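Local coordinates for protein copper-transporting ATPase (Sulfolobus solfataricus, PDB 2YJ3) that probably couples ATP hydrolysis to heavy-metal transport across the cell membrane, the present fragment being the cytoplasmic catalytic part with its phosphorylation and nucleotide-binding domains, at residues G37-G42 against K167-E172; S53-Y58 against P127-N132; A57-V62 against I119-N124. The protein carries 1 engineered substitution. All blocks are in the same frame, centred on the assembly; numbering follows the deposited sequence.

Contact 1. Residues G37-G42 against K167-E172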
ATOM      1  N   GLY A  37      -1.766   0.440  -1.770  1.00 44.81           N
ATOM      2  CA  GLY A  37      -2.562  -0.765  -1.704  1.00 36.86           C
ATOM      3  C   GLY A  37      -4.015  -0.547  -2.065  1.00 40.52           C
ATOM      4  O   GLY A  37      -4.686  -1.474  -2.542  1.00 43.04           O
ATOM      5  N   THR A  38      -4.519   0.662  -1.834  1.00 32.81           N
ATOM      6  CA  THR A  38      -5.914   0.943  -2.155  1.00 39.65           C
ATOM      7  C   THR A  38      -6.063   1.690  -3.472  1.00 44.50           C
ATOM      8  O   THR A  38      -6.724   1.208  -4.387  1.00 47.51           O
ATOM      9  CB  THR A  38      -6.637   1.693  -1.023  1.00 34.95           C
ATOM     10  OG1 THR A  38      -6.241   3.064  -1.023  1.00 40.33           O
ATOM     11  CG2 THR A  38      -6.312   1.049   0.315  1.00 29.66           C
ATOM     12  N   LEU A  39      -5.435   2.859  -3.567  1.00 47.12           N
ATOM     13  CA  LEU A  39      -5.461   3.649  -4.793  1.00 45.04           C
ATOM     14  C   LEU A  39      -4.411   3.140  -5.764  1.00 46.42           C
ATOM     15  O   LEU A  39      -4.405   3.494  -6.939  1.00 51.63           O
ATOM     16  CB  LEU A  39      -5.203   5.124  -4.482  1.00 47.24           C
ATOM     17  CG  LEU A  39      -6.326   5.852  -3.748  1.00 47.07           C
ATOM     18  CD1 LEU A  39      -5.939   7.295  -3.448  1.00 48.86           C
ATOM     19  CD2 LEU A  39      -7.608   5.789  -4.571  1.00 40.98           C
ATOM     20  N   THR A  40      -3.515   2.304  -5.263  1.00 38.58           N
ATOM     21  CA  THR A  40      -2.473   1.737  -6.088  1.00 38.94           C
ATOM     22  C   THR A  40      -2.462   0.252  -5.834  1.00 38.81           C
ATOM     23  O   THR A  40      -3.025  -0.217  -4.850  1.00 39.55           O
ATOM     24  CB  THR A  40      -1.093   2.284  -5.689  1.00 40.51           C
ATOM     25  OG1 THR A  40      -0.793   1.871  -4.356  1.00 39.46           O
ATOM     26  CG2 THR A  40      -1.068   3.801  -5.761  1.00 39.49           C
ATOM     27  N   TYR A  41      -1.813  -0.495  -6.712  1.00 37.87           N
ATOM     28  CA  TYR A  41      -1.702  -1.927  -6.514  1.00 38.39           C
ATOM     29  C   TYR A  41      -0.864  -2.204  -5.274  1.00 45.84           C
ATOM     30  O   TYR A  41      -0.112  -1.340  -4.812  1.00 43.22           O
ATOM     31  CB  TYR A  41      -1.111  -2.582  -7.756  1.00 45.88           C
ATOM     32  CG  TYR A  41      -2.061  -2.528  -8.937  1.00 51.00           C
ATOM     33  CD1 TYR A  41      -3.041  -3.496  -9.102  1.00 56.73           C
ATOM     34  CD2 TYR A  41      -1.997  -1.495  -9.866  1.00 52.60           C
ATOM     35  CE1 TYR A  41      -3.924  -3.451 -10.172  1.00 58.68           C
ATOM     36  CE2 TYR A  41      -2.871  -1.439 -10.939  1.00 60.29           C
ATOM     37  CZ  TYR A  41      -3.834  -2.425 -11.085  1.00 63.63           C
ATOM     38  OH  TYR A  41      -4.713  -2.389 -12.142  1.00 65.02           O
ATOM     39  N   GLY A  42      -1.019  -3.401  -4.722  1.00 47.70           N
ATOM     40  CA  GLY A  42      -0.294  -3.791  -3.533  1.00 46.13           C
ATOM     41  C   GLY A  42       1.188  -3.987  -3.781  1.00 51.81           C
ATOM     42  O   GLY A  42       1.989  -3.897  -2.853  1.00 56.30           O
ATOM     43  N   LYS A 167       1.781  13.721  -3.381  1.00 64.56           N
ATOM     44  CA  LYS A 167       1.175  14.851  -4.077  1.00 68.66           C
ATOM     45  C   LYS A 167       0.874  14.489  -5.528  1.00 68.58           C
ATOM     46  O   LYS A 167      -0.210  14.767  -6.043  1.00 69.22           O
ATOM     47  CB  LYS A 167       2.084  16.079  -4.022  1.00 74.27           C
ATOM     48  CG  LYS A 167       1.397  17.356  -4.473  1.00 78.30           C
ATOM     49  CD  LYS A 167       2.240  18.583  -4.183  1.00 79.57           C
ATOM     50  CE  LYS A 167       3.238  18.867  -5.302  1.00 84.83           C
ATOM     51  NZ  LYS A 167       3.963  20.170  -5.096  1.00 85.94           N
ATOM     52  N   GLU A 168       1.848  13.868  -6.181  1.00 65.15           N
ATOM     53  CA  GLU A 168       1.730  13.508  -7.584  1.00 62.08           C
ATOM     54  C   GLU A 168       0.533  12.590  -7.821  1.00 66.22           C
ATOM     55  O   GLU A 168      -0.182  12.736  -8.816  1.00 65.37           O
ATOM     56  CB  GLU A 168       3.022  12.841  -8.046  1.00 63.70           C
ATOM     57  CG  GLU A 168       2.838  11.720  -9.046  1.00 67.48           C
ATOM     58  CD  GLU A 168       4.145  11.013  -9.348  1.00 70.26           C
ATOM     59  N   LEU A 169       0.310  11.653  -6.903  1.00 62.24           N
ATOM     60  CA  LEU A 169      -0.845  10.770  -7.006  1.00 60.48           C
ATOM     61  C   LEU A 169      -2.121  11.559  -6.776  1.00 58.76           C
ATOM     62  O   LEU A 169      -3.144  11.292  -7.401  1.00 58.56           O
ATOM     63  CB  LEU A 169      -0.765   9.628  -5.988  1.00 61.51           C
ATOM     64  CG  LEU A 169      -1.889   8.592  -6.113  1.00 62.40           C
ATOM     65  CD1 LEU A 169      -1.581   7.628  -7.242  1.00 66.15           C
ATOM     66  CD2 LEU A 169      -2.094   7.828  -4.818  1.00 57.80           C
ATOM     67  N   SER A 170      -2.059  12.518  -5.860  1.00 60.89           N
ATOM     68  CA  SER A 170      -3.190  13.407  -5.620  1.00 67.62           C
ATOM     69  C   SER A 170      -3.498  14.180  -6.891  1.00 70.67           C
ATOM     70  O   SER A 170      -4.658  14.371  -7.244  1.00 68.33           O
ATOM     71  CB  SER A 170      -2.886  14.384  -4.485  1.00 69.80           C
ATOM     72  OG  SER A 170      -2.708  13.699  -3.260  1.00 76.47           O
ATOM     73  N   LYS A 171      -2.445  14.619  -7.572  1.00 75.21           N
ATOM     74  CA  LYS A 171      -2.582  15.361  -8.818  1.00 79.74           C
ATOM     75  C   LYS A 171      -3.309  14.533  -9.863  1.00 80.68           C
ATOM     76  O   LYS A 171      -4.338  14.953 -10.394  1.00 82.14           O
ATOM     77  CB  LYS A 171      -1.207  15.767  -9.348  1.00 84.31           C
ATOM     78  N   GLU A 172      -2.773  13.350 -10.149  1.00 80.76           N
ATOM     79  CA  GLU A 172      -3.363  12.465 -11.151  1.00 80.89           C
ATOM     80  C   GLU A 172      -4.833  12.165 -10.864  1.00 76.58           C
ATOM     81  O   GLU A 172      -5.700  12.445 -11.688  1.00 74.75           O
ATOM     82  CB  GLU A 172      -2.566  11.162 -11.264  1.00 78.90           C
TER
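No ring, amide or carboxylate enters this contact: Leu169 of the helix meets Leu39 and Thr40 of the turn through aliphatic carbons alone, mostly methyls. The fork of Leu169 is divided between the two. Its CD2 is 4.1 Å from Leu39 CD1 and equally near the CB of that residue, while its CD1 lies 4.1 Å from Thr40 CG2. With CG anti to its own backbone N (chi1 -175°), Leu169 carries this fork off the helix toward the turn. About 105 Å² is buried in all, a light contact with both leucines partly exposed. Lys35, Thr36, Gly37 and Thr38 belong to the phosphorylation signature, DKTGT in P-type ATPases; this chain has Glu34 at the aspartate position. It is set at the end of strand 30-34 in the Rossmann-like, HAD-type domain. Thr40 is fixed by that motif: Gly37 N donates to Thr40 OG1 at 3.1 Å in a nearly straight bond (168°), and Lys35 O is a second hydrogen-bond partner of the hydroxyl. With OG1 held there, CG2 is the branch left to meet Leu169. Gly37 has a positive phi of 100°, where a CB would collide with the preceding carbonyl. Leu39 also packs on Phe33 and Ile157, bridging from the helix to the central sheet. Nearest side-chain atoms of Leu169 and Lys35, which binds ATP in another structure of this protein, are about 4 Å apart.

Contact 2. Residues S53-Y58 against P127-N132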
ATOM      1  N   SER A  53      25.077  -5.141 -13.523  1.00 29.25           N
ATOM      2  CA  SER A  53      24.164  -6.289 -13.510  1.00 21.39           C
ATOM      3  C   SER A  53      24.518  -7.332 -12.435  1.00 23.85           C
ATOM      4  O   SER A  53      23.644  -8.032 -11.927  1.00 27.86           O
ATOM      5  CB  SER A  53      24.084  -6.933 -14.912  1.00 30.12           C
ATOM      6  OG  SER A  53      23.468  -6.038 -15.857  1.00 31.68           O
ATOM      7  N   LEU A  54      25.796  -7.428 -12.068  1.00 28.48           N
ATOM      8  CA  LEU A  54      26.190  -8.304 -10.960  1.00 32.57           C
ATOM      9  C   LEU A  54      25.541  -7.823  -9.658  1.00 31.14           C
ATOM     10  O   LEU A  54      25.032  -8.615  -8.881  1.00 34.99           O
ATOM     11  CB  LEU A  54      27.721  -8.359 -10.806  1.00 34.43           C
ATOM     12  CG  LEU A  54      28.265  -9.265  -9.686  1.00 35.41           C
ATOM     13  CD1 LEU A  54      27.783 -10.687  -9.825  1.00 35.78           C
ATOM     14  CD2 LEU A  54      29.798  -9.220  -9.627  1.00 40.80           C
ATOM     15  N   SER A  55      25.563  -6.514  -9.439  1.00 27.95           N
ATOM     16  CA  SER A  55      24.926  -5.923  -8.275  1.00 29.69           C
ATOM     17  C   SER A  55      23.448  -6.225  -8.270  1.00 28.92           C
ATOM     18  O   SER A  55      22.858  -6.543  -7.229  1.00 29.13           O
ATOM     19  CB  SER A  55      25.145  -4.411  -8.257  1.00 26.55           C
ATOM     20  OG  SER A  55      26.513  -4.122  -8.053  1.00 36.16           O
ATOM     21  N   LEU A  56      22.852  -6.111  -9.446  1.00 27.81           N
ATOM     22  CA  LEU A  56      21.437  -6.410  -9.635  1.00 27.15           C
ATOM     23  C   LEU A  56      21.148  -7.845  -9.201  1.00 23.34           C
ATOM     24  O   LEU A  56      20.203  -8.102  -8.453  1.00 28.33           O
ATOM     25  CB  LEU A  56      21.057  -6.190 -11.115  1.00 21.26           C
ATOM     26  CG  LEU A  56      19.620  -6.518 -11.552  1.00 25.80           C
ATOM     27  CD1 LEU A  56      18.608  -5.872 -10.611  1.00 20.67           C
ATOM     28  CD2 LEU A  56      19.371  -6.119 -13.042  1.00 16.77           C
ATOM     29  N   ALA A  57      21.976  -8.780  -9.654  1.00 25.74           N
ATOM     30  CA  ALA A  57      21.766 -10.193  -9.350  1.00 22.19           C
ATOM     31  C   ALA A  57      21.940 -10.459  -7.860  1.00 31.85           C
ATOM     32  O   ALA A  57      21.272 -11.324  -7.304  1.00 26.81           O
ATOM     33  CB  ALA A  57      22.727 -11.052 -10.139  1.00 23.68           C
ATOM     34  N   TYR A  58      22.863  -9.737  -7.226  1.00 30.30           N
ATOM     35  CA  TYR A  58      23.104  -9.900  -5.804  1.00 31.88           C
ATOM     36  C   TYR A  58      21.895  -9.426  -5.012  1.00 24.47           C
ATOM     37  O   TYR A  58      21.395 -10.128  -4.152  1.00 30.11           O
ATOM     38  CB  TYR A  58      24.358  -9.127  -5.375  1.00 39.92           C
ATOM     39  CG  TYR A  58      25.672  -9.816  -5.700  1.00 37.22           C
ATOM     40  CD1 TYR A  58      25.699 -11.149  -6.088  1.00 35.69           C
ATOM     41  CD2 TYR A  58      26.885  -9.128  -5.616  1.00 35.31           C
ATOM     42  CE1 TYR A  58      26.886 -11.780  -6.391  1.00 37.03           C
ATOM     43  CE2 TYR A  58      28.086  -9.758  -5.913  1.00 35.26           C
ATOM     44  CZ  TYR A  58      28.077 -11.091  -6.289  1.00 39.13           C
ATOM     45  OH  TYR A  58      29.258 -11.750  -6.577  1.00 42.63           O
ATOM     46  N   PRO A 127      28.066   1.259  -0.506  1.00 24.78           N
ATOM     47  CA  PRO A 127      26.907   1.480  -1.375  1.00 27.13           C
ATOM     48  C   PRO A 127      27.320   1.488  -2.843  1.00 30.46           C
ATOM     49  O   PRO A 127      28.044   2.391  -3.250  1.00 32.18           O
ATOM     50  CB  PRO A 127      26.408   2.860  -0.948  1.00 27.97           C
ATOM     51  CG  PRO A 127      27.607   3.548  -0.371  1.00 33.46           C
ATOM     52  CD  PRO A 127      28.433   2.463   0.266  1.00 33.29           C
ATOM     53  N   ILE A 128      26.869   0.503  -3.619  1.00 25.77           N
ATOM     54  CA  ILE A 128      27.320   0.370  -5.002  1.00 23.56           C
ATOM     55  C   ILE A 128      26.211   0.389  -6.071  1.00 25.17           C
ATOM     56  O   ILE A 128      26.511   0.493  -7.266  1.00 30.25           O
ATOM     57  CB  ILE A 128      28.217  -0.890  -5.218  1.00 41.59           C
ATOM     58  CG1 ILE A 128      27.587  -2.123  -4.576  1.00 46.44           C
ATOM     59  CG2 ILE A 128      29.632  -0.665  -4.655  1.00 40.78           C
ATOM     60  CD1 ILE A 128      26.182  -2.402  -5.010  1.00 45.81           C
ATOM     61  N   ALA A 129      24.952   0.292  -5.649  1.00 20.67           N
ATOM     62  CA  ALA A 129      23.821   0.345  -6.570  1.00 18.83           C
ATOM     63  C   ALA A 129      22.605   0.885  -5.849  1.00 28.36           C
ATOM     64  O   ALA A 129      22.603   0.994  -4.612  1.00 26.81           O
ATOM     65  CB  ALA A 129      23.522  -1.058  -7.129  1.00 18.88           C
ATOM     66  N   SER A 130      21.554   1.196  -6.604  1.00 26.95           N
ATOM     67  CA  SER A 130      20.314   1.677  -5.998  1.00 28.67           C
ATOM     68  C   SER A 130      19.097   1.499  -6.908  1.00 26.45           C
ATOM     69  O   SER A 130      19.237   1.347  -8.128  1.00 24.98           O
ATOM     70  CB  SER A 130      20.453   3.150  -5.603  1.00 28.54           C
ATOM     71  OG  SER A 130      20.505   3.949  -6.769  1.00 31.85           O
ATOM     72  N   PHE A 131      17.907   1.526  -6.307  1.00 26.94           N
ATOM     73  CA  PHE A 131      16.640   1.430  -7.047  1.00 30.94           C
ATOM     74  C   PHE A 131      15.765   2.589  -6.672  1.00 31.45           C
ATOM     75  O   PHE A 131      15.733   2.989  -5.498  1.00 26.19           O
ATOM     76  CB  PHE A 131      15.831   0.185  -6.639  1.00 30.36           C
ATOM     77  CG  PHE A 131      16.510  -1.117  -6.917  1.00 28.58           C
ATOM     78  CD1 PHE A 131      17.411  -1.654  -6.005  1.00 28.34           C
ATOM     79  CD2 PHE A 131      16.233  -1.819  -8.080  1.00 28.89           C
ATOM     80  CE1 PHE A 131      18.032  -2.857  -6.266  1.00 26.45           C
ATOM     81  CE2 PHE A 131      16.840  -3.037  -8.340  1.00 26.18           C
ATOM     82  CZ  PHE A 131      17.741  -3.551  -7.447  1.00 23.32           C
ATOM     83  N   ASN A 132      15.052   3.121  -7.663  1.00 26.47           N
ATOM     84  CA  ASN A 132      13.859   3.908  -7.405  1.00 36.74           C
ATOM     85  C   ASN A 132      12.691   2.940  -7.585  1.00 40.11           C
ATOM     86  O   ASN A 132      12.645   2.241  -8.580  1.00 34.00           O
ATOM     87  CB  ASN A 132      13.738   5.047  -8.421  1.00 46.87           C
ATOM     88  CG  ASN A 132      14.187   6.389  -7.866  1.00 63.46           C
ATOM     89  OD1 ASN A 132      15.359   6.588  -7.533  1.00 70.54           O
ATOM     90  ND2 ASN A 132      13.251   7.328  -7.781  1.00 67.62           N
TER
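Ile128 comes first along the strand, its CD1 lying over the hydroxyl of Ser55, 3.5 Å from OG, with Ser55 CB a little further off. This is apolar contact against a polar atom. The torsion places CG1 between the backbone N and carbonyl carbon (chi1 47°), bringing the ethyl arm down onto the helix. Ala129 follows on the same side, its CB 3.9 Å from Ser55 CB. Two consecutive residues can point at one helix because Ile128 and Ala129 together face Val121 of the adjoining strand in a classic beta bulge. Ser55, small and buried, lets the backbones draw near: its CA is 6.6 Å from the CA of Ala129. Ser130 turns to the other side of the sheet. Phe131 then returns to the helix, reaching Leu56 at the far end of its ring. Leu56 CD1 sits at the ring edge, near its plane and equidistant from CZ and CE2, 4.0 Å from Phe131 CZ, and the two side chains cross at about a right angle. The helix lies across the strand, the axes of the two short segments 8.6 Å apart at 71°. Around this core, Phe49 of strand 45-50 meets the Phe131 ring with planes about 45° apart, and helix 69-81 closes the flank, with Tyr77, Ala78 and Gln81 against Leu56 and Ile74 against Phe131.

Contact 3. Residues A57-V62 against I119-N124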
ATOM      1  N   ALA A  57      21.976  -8.780  -9.654  1.00 25.74           N
ATOM      2  CA  ALA A  57      21.766 -10.193  -9.350  1.00 22.19           C
ATOM      3  C   ALA A  57      21.940 -10.459  -7.860  1.00 31.85           C
ATOM      4  O   ALA A  57      21.272 -11.324  -7.304  1.00 26.81           O
ATOM      5  CB  ALA A  57      22.727 -11.052 -10.139  1.00 23.68           C
ATOM      6  N   TYR A  58      22.863  -9.737  -7.226  1.00 30.30           N
ATOM      7  CA  TYR A  58      23.104  -9.900  -5.804  1.00 31.88           C
ATOM      8  C   TYR A  58      21.895  -9.426  -5.012  1.00 24.47           C
ATOM      9  O   TYR A  58      21.395 -10.128  -4.152  1.00 30.11           O
ATOM     10  CB  TYR A  58      24.358  -9.127  -5.375  1.00 39.92           C
ATOM     11  CG  TYR A  58      25.672  -9.816  -5.700  1.00 37.22           C
ATOM     12  CD1 TYR A  58      25.699 -11.149  -6.088  1.00 35.69           C
ATOM     13  CD2 TYR A  58      26.885  -9.128  -5.616  1.00 35.31           C
ATOM     14  CE1 TYR A  58      26.886 -11.780  -6.391  1.00 37.03           C
ATOM     15  CE2 TYR A  58      28.086  -9.758  -5.913  1.00 35.26           C
ATOM     16  CZ  TYR A  58      28.077 -11.091  -6.289  1.00 39.13           C
ATOM     17  OH  TYR A  58      29.258 -11.750  -6.577  1.00 42.63           O
ATOM     18  N   ALA A  59      21.422  -8.228  -5.309  1.00 25.33           N
ATOM     19  CA  ALA A  59      20.268  -7.681  -4.605  1.00 27.60           C
ATOM     20  C   ALA A  59      19.033  -8.591  -4.749  1.00 29.41           C
ATOM     21  O   ALA A  59      18.348  -8.865  -3.783  1.00 30.58           O
ATOM     22  CB  ALA A  59      19.955  -6.301  -5.135  1.00 23.03           C
ATOM     23  N   ALA A  60      18.745  -9.030  -5.968  1.00 29.71           N
ATOM     24  CA  ALA A  60      17.577  -9.863  -6.235  1.00 25.88           C
ATOM     25  C   ALA A  60      17.690 -11.199  -5.525  1.00 24.70           C
ATOM     26  O   ALA A  60      16.696 -11.748  -5.019  1.00 31.60           O
ATOM     27  CB  ALA A  60      17.419 -10.081  -7.764  1.00 26.47           C
ATOM     28  N   SER A  61      18.908 -11.735  -5.503  1.00 31.38           N
ATOM     29  CA  SER A  61      19.166 -13.010  -4.856  1.00 38.57           C
ATOM     30  C   SER A  61      18.860 -12.922  -3.362  1.00 43.01           C
ATOM     31  O   SER A  61      18.300 -13.847  -2.790  1.00 37.33           O
ATOM     32  CB  SER A  61      20.611 -13.471  -5.093  1.00 37.09           C
ATOM     33  OG  SER A  61      20.867 -13.708  -6.467  1.00 33.15           O
ATOM     34  N   VAL A  62      19.217 -11.814  -2.719  1.00 36.56           N
ATOM     35  CA  VAL A  62      18.862 -11.669  -1.310  1.00 40.41           C
ATOM     36  C   VAL A  62      17.364 -11.369  -1.153  1.00 35.34           C
ATOM     37  O   VAL A  62      16.696 -11.915  -0.276  1.00 31.75           O
ATOM     38  CB  VAL A  62      19.708 -10.586  -0.605  1.00 40.77           C
ATOM     39  CG1 VAL A  62      19.243 -10.413   0.827  1.00 40.66           C
ATOM     40  CG2 VAL A  62      21.179 -10.966  -0.644  1.00 36.87           C
ATOM     41  N   ILE A 119      16.227   2.703  -2.465  1.00 45.84           N
ATOM     42  CA  ILE A 119      16.817   1.453  -2.006  1.00 36.97           C
ATOM     43  C   ILE A 119      18.275   1.347  -2.401  1.00 37.55           C
ATOM     44  O   ILE A 119      18.611   1.440  -3.578  1.00 37.13           O
ATOM     45  CB  ILE A 119      16.081   0.232  -2.596  1.00 37.65           C
ATOM     46  CG1 ILE A 119      14.584   0.296  -2.300  1.00 42.76           C
ATOM     47  CG2 ILE A 119      16.661  -1.043  -2.042  1.00 36.14           C
ATOM     48  CD1 ILE A 119      14.205  -0.273  -0.952  1.00 49.35           C
ATOM     49  N   ALA A 120      19.144   1.142  -1.419  1.00 37.81           N
ATOM     50  CA  ALA A 120      20.576   1.074  -1.690  1.00 31.24           C
ATOM     51  C   ALA A 120      21.054  -0.359  -1.586  1.00 28.93           C
ATOM     52  O   ALA A 120      20.584  -1.122  -0.730  1.00 27.62           O
ATOM     53  CB  ALA A 120      21.354   1.980  -0.706  1.00 30.89           C
ATOM     54  N   VAL A 121      21.974  -0.742  -2.462  1.00 20.88           N
ATOM     55  CA  VAL A 121      22.571  -2.068  -2.356  1.00 22.46           C
ATOM     56  C   VAL A 121      24.002  -1.885  -1.845  1.00 30.79           C
ATOM     57  O   VAL A 121      24.779  -1.134  -2.433  1.00 28.28           O
ATOM     58  CB  VAL A 121      22.625  -2.782  -3.702  1.00 22.96           C
ATOM     59  CG1 VAL A 121      23.259  -4.156  -3.536  1.00 26.54           C
ATOM     60  CG2 VAL A 121      21.218  -2.862  -4.353  1.00 25.32           C
ATOM     61  N   TYR A 122      24.343  -2.555  -0.748  1.00 24.63           N
ATOM     62  CA  TYR A 122      25.704  -2.516  -0.228  1.00 27.45           C
ATOM     63  C   TYR A 122      26.388  -3.834  -0.457  1.00 37.82           C
ATOM     64  O   TYR A 122      25.767  -4.905  -0.352  1.00 34.06           O
ATOM     65  CB  TYR A 122      25.705  -2.235   1.266  1.00 25.01           C
ATOM     66  CG  TYR A 122      25.121  -0.899   1.607  1.00 28.47           C
ATOM     67  CD1 TYR A 122      23.751  -0.703   1.595  1.00 30.51           C
ATOM     68  CD2 TYR A 122      25.936   0.164   1.928  1.00 30.97           C
ATOM     69  CE1 TYR A 122      23.214   0.529   1.894  1.00 36.89           C
ATOM     70  CE2 TYR A 122      25.409   1.392   2.240  1.00 38.20           C
ATOM     71  CZ  TYR A 122      24.046   1.570   2.219  1.00 41.27           C
ATOM     72  OH  TYR A 122      23.510   2.793   2.525  1.00 44.77           O
ATOM     73  N   ILE A 123      27.672  -3.759  -0.768  1.00 29.48           N
ATOM     74  CA  ILE A 123      28.474  -4.957  -0.850  1.00 28.80           C
ATOM     75  C   ILE A 123      29.683  -4.749   0.024  1.00 30.05           C
ATOM     76  O   ILE A 123      30.523  -3.885  -0.251  1.00 27.60           O
ATOM     77  CB  ILE A 123      28.938  -5.278  -2.267  1.00 31.95           C
ATOM     78  CG1 ILE A 123      27.741  -5.624  -3.178  1.00 29.34           C
ATOM     79  CG2 ILE A 123      29.925  -6.443  -2.220  1.00 34.14           C
ATOM     80  CD1 ILE A 123      28.099  -5.610  -4.680  1.00 29.99           C
ATOM     81  N   ASN A 124      29.748  -5.544   1.090  1.00 31.97           N
ATOM     82  CA  ASN A 124      30.793  -5.427   2.081  1.00 32.50           C
ATOM     83  C   ASN A 124      30.909  -4.014   2.632  1.00 35.06           C
ATOM     84  O   ASN A 124      32.004  -3.528   2.871  1.00 38.54           O
ATOM     85  CB  ASN A 124      32.120  -5.913   1.502  1.00 36.77           C
ATOM     86  CG  ASN A 124      32.138  -7.417   1.306  1.00 39.70           C
ATOM     87  OD1 ASN A 124      31.256  -8.121   1.792  1.00 45.00           O
ATOM     88  ND2 ASN A 124      33.142  -7.914   0.601  1.00 44.77           N
TER
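Tyr58 presents the edge of its ring to Ile123, whose CD1 lies in the ring plane, 3.8 Å from Tyr58 CD2. The isoleucine stands nearly square to the tyrosine side chain, coming up from the strand with CG1 anti to its carbonyl carbon (chi1 -66°). One face of the ring is taken by the preceding turn of the same helix: Leu54 CD1 stands 3.5 Å above the plane, offset toward the rim. At its far end the tyrosine hydroxyl is hydrogen-bonded to Lys106 NZ. One residue further along the helix the contact is simpler, methyl against methyl, with Ala59 CB 3.7 Å from Val121 CG2. Both residues point toward the opposite segment, and the short alanine brings the CA atoms of Ala59 and Val121 to 6.5 Å. Within the helix, Ala57 O accepts two bonds from one residue, on opposite faces of its carbonyl plane: Ser61 N makes the helical bond, and Ser61 OG donates to Ala57 O at 2.6 Å. The same hydroxyl is hydrogen-bonded to Leu86 N, tying the helix to a loop. Glu63, the last residue of helix 53-63, binds ATP and AMP in other structures of this protein; its nearest side-chain atom is about 5 Å from that of Ala59. A helix packed on an antiparallel sheet in this way is part of the core of the P-type ATPase nucleotide-binding domain, which helix 69-81 helps to form.

In the fold
From the N terminus, the chain runs through strand 30-34 of the mixed sheet and reaches the turn 37-42, which opens the longest of the three loops; contact 1 closes it 125 residues later with helix 163-173. Between these ends lies the whole antiparallel sheet, inserted into the phosphorylation domain as a separate nucleotide-binding domain. Helix 53-63 opens both inner loops there. Contact 3 closes first, on strand 119-123, and contact 2 just afterwards on strand 126-134, so contact 3 lies within contact 2 and both lie within contact 1, without crossing. Contacts 2 and 3 have centres about 5 Å apart and join one helix to neighbouring strands, whereas contact 1 lies about 27 Å from contact 2, centre to centre.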